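Side-chain contact in sulfotransferase (Alicyclobacillus acidocaldarius subsp. acidocaldarius, PDB 3RNL), which probably acts as a sulfotransferase, transferring a sulfonate group to an acceptor, and binds magnesium: residues R26-H31 with D201-L206. Numbering follows the deposited sequence. Where two conformers were deposited one is given.
Sequences RYLSQH and DCCAFL. With MG (magnesium ion), chain B.
The imidazole of His31 is met obliquely by the thiol of Cys203, whose SG lies 4.5 Å from the ring centroid and 63° off the ring normal. The sulfur sits nearest the carbon His31 CD2, at 3.5 Å. The ring of Phe212 also meets this imidazole, with the two planes about 55° apart. In this P-loop-type alpha/beta fold, the contact joins the end of helix 21-29 to the last turns of helix 195-206. With CG anti to the backbone N (chi1 -166°), the His31 ring is directed to Cys203 on helix 195-206. Both ring nitrogens are engaged: NE2 gives its proton to Ser209 O and ND1 accepts from Asp33 N, which together should fix the ring's rotation.

One turn back, Leu28 CD2 lies 3.9 Å from Cys202 CB. Leu28 and Cys202 both also touch Leu113 of strand 111-116, so this part of the contact lies against the central parallel sheet. No hydrogen bond crosses the buried contact.

The backbone at the end of helix 21-29 and just after it binds a magnesium ion, which Ile34 O and three waters also coordinate. Ser29 O is 2.4 Å from the magnesium, and His31 O is 2.2 Å from it.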
# COMPACT_ATOMS: atom_id res chain seq x y z
N ARG A 26 -1.45 -5.78 11.28
CA ARG A 26 -1.28 -6.56 12.50
C ARG A 26 -2.06 -5.96 13.67
O ARG A 26 -2.76 -6.67 14.41
CB ARG A 26 0.21 -6.70 12.82
CG ARG A 26 0.52 -7.48 14.09
CD ARG A 26 1.95 -8.02 14.05
NE ARG A 26 2.88 -7.03 13.51
CZ ARG A 26 3.51 -6.12 14.24
NH1 ARG A 26 3.33 -6.08 15.55
NH2 ARG A 26 4.34 -5.25 13.65
N TYR A 27 -1.94 -4.65 13.85
CA TYR A 27 -2.64 -3.98 14.95
C TYR A 27 -4.16 -4.02 14.81
O TYR A 27 -4.87 -4.26 15.78
CB TYR A 27 -2.17 -2.54 15.08
CG TYR A 27 -0.70 -2.39 15.35
CD1 TYR A 27 0.02 -3.41 15.97
CD2 TYR A 27 -0.03 -1.24 14.99
CE1 TYR A 27 1.38 -3.28 16.21
CE2 TYR A 27 1.33 -1.10 15.23
CZ TYR A 27 2.03 -2.12 15.85
OH TYR A 27 3.37 -1.98 16.09
N LEU A 28 -4.68 -3.75 13.61
CA LEU A 28 -6.12 -3.77 13.41
C LEU A 28 -6.70 -5.16 13.62
O LEU A 28 -7.80 -5.31 14.17
CB LEU A 28 -6.49 -3.25 12.02
CG LEU A 28 -6.28 -1.75 11.85
CD1 LEU A 28 -6.47 -1.36 10.38
CD2 LEU A 28 -7.22 -0.95 12.74
N SER A 29 -5.96 -6.18 13.17
CA SER A 29 -6.41 -7.56 13.28
C SER A 29 -6.67 -7.95 14.73
O SER A 29 -7.49 -8.81 15.01
CB SER A 29 -5.37 -8.52 12.70
OG SER A 29 -5.20 -8.30 11.31
N GLN A 30 -5.95 -7.32 15.65
CA GLN A 30 -6.11 -7.63 17.08
C GLN A 30 -7.47 -7.19 17.64
O GLN A 30 -7.90 -7.69 18.68
CB GLN A 30 -5.01 -6.97 17.90
CG GLN A 30 -3.61 -7.42 17.57
CD GLN A 30 -2.58 -6.61 18.32
OE1 GLN A 30 -2.92 -5.92 19.28
NE2 GLN A 30 -1.33 -6.67 17.88
N HIS A 31 -8.12 -6.25 16.97
CA HIS A 31 -9.41 -5.73 17.45
C HIS A 31 -10.47 -6.84 17.37
O HIS A 31 -10.56 -7.54 16.37
CB HIS A 31 -9.83 -4.53 16.59
CG HIS A 31 -10.96 -3.71 17.17
ND1 HIS A 31 -12.23 -4.22 17.33
CD2 HIS A 31 -11.00 -2.42 17.58
CE1 HIS A 31 -13.01 -3.27 17.83
NE2 HIS A 31 -12.29 -2.17 17.99
N ASP A 201 -7.93 5.92 15.38
CA ASP A 201 -8.55 6.71 14.30
C ASP A 201 -9.11 5.79 13.22
O ASP A 201 -10.21 6.03 12.69
CB ASP A 201 -7.53 7.65 13.64
CG ASP A 201 -7.05 8.77 14.56
OD1 ASP A 201 -7.70 9.04 15.59
OD2 ASP A 201 -6.00 9.38 14.23
N CYS A 202 -8.38 4.73 12.90
CA CYS A 202 -8.87 3.77 11.90
C CYS A 202 -10.10 3.05 12.40
O CYS A 202 -11.02 2.76 11.64
CB CYS A 202 -7.81 2.74 11.51
SG CYS A 202 -6.43 3.44 10.61
N CYS A 203 -10.14 2.74 13.70
CA CYS A 203 -11.33 2.13 14.26
C CYS A 203 -12.56 3.04 14.08
O CYS A 203 -13.64 2.57 13.71
CB CYS A 203 -11.13 1.82 15.75
SG CYS A 203 -9.87 0.53 16.03
N ALA A 204 -12.40 4.32 14.38
CA ALA A 204 -13.49 5.28 14.19
C ALA A 204 -13.94 5.30 12.72
O ALA A 204 -15.15 5.29 12.41
CB ALA A 204 -13.05 6.66 14.64
N PHE A 205 -12.98 5.35 11.81
CA PHE A 205 -13.26 5.31 10.37
C PHE A 205 -14.05 4.06 9.97
O PHE A 205 -15.03 4.13 9.21
CB PHE A 205 -11.94 5.38 9.61
CG PHE A 205 -12.07 5.22 8.11
CD1 PHE A 205 -12.80 6.14 7.36
CD2 PHE A 205 -11.42 4.19 7.45
CE1 PHE A 205 -12.89 6.02 5.96
CE2 PHE A 205 -11.50 4.06 6.04
CZ PHE A 205 -12.25 4.97 5.32
N LEU A 206 -13.64 2.91 10.52
CA LEU A 206 -14.27 1.63 10.20
C LEU A 206 -15.58 1.42 10.95
O LEU A 206 -16.28 0.45 10.70
CB LEU A 206 -13.31 0.46 10.49
CG LEU A 206 -12.05 0.46 9.61
CD1 LEU A 206 -11.06 -0.63 10.01
CD2 LEU A 206 -12.41 0.35 8.11
MG MG B . -9.82 -9.36 15.27
O HOH W 1 -9.19 -10.26 17.56
O HOH W 2 -9.11 -11.64 14.25
O HOH W 3 -11.83 -10.83 15.77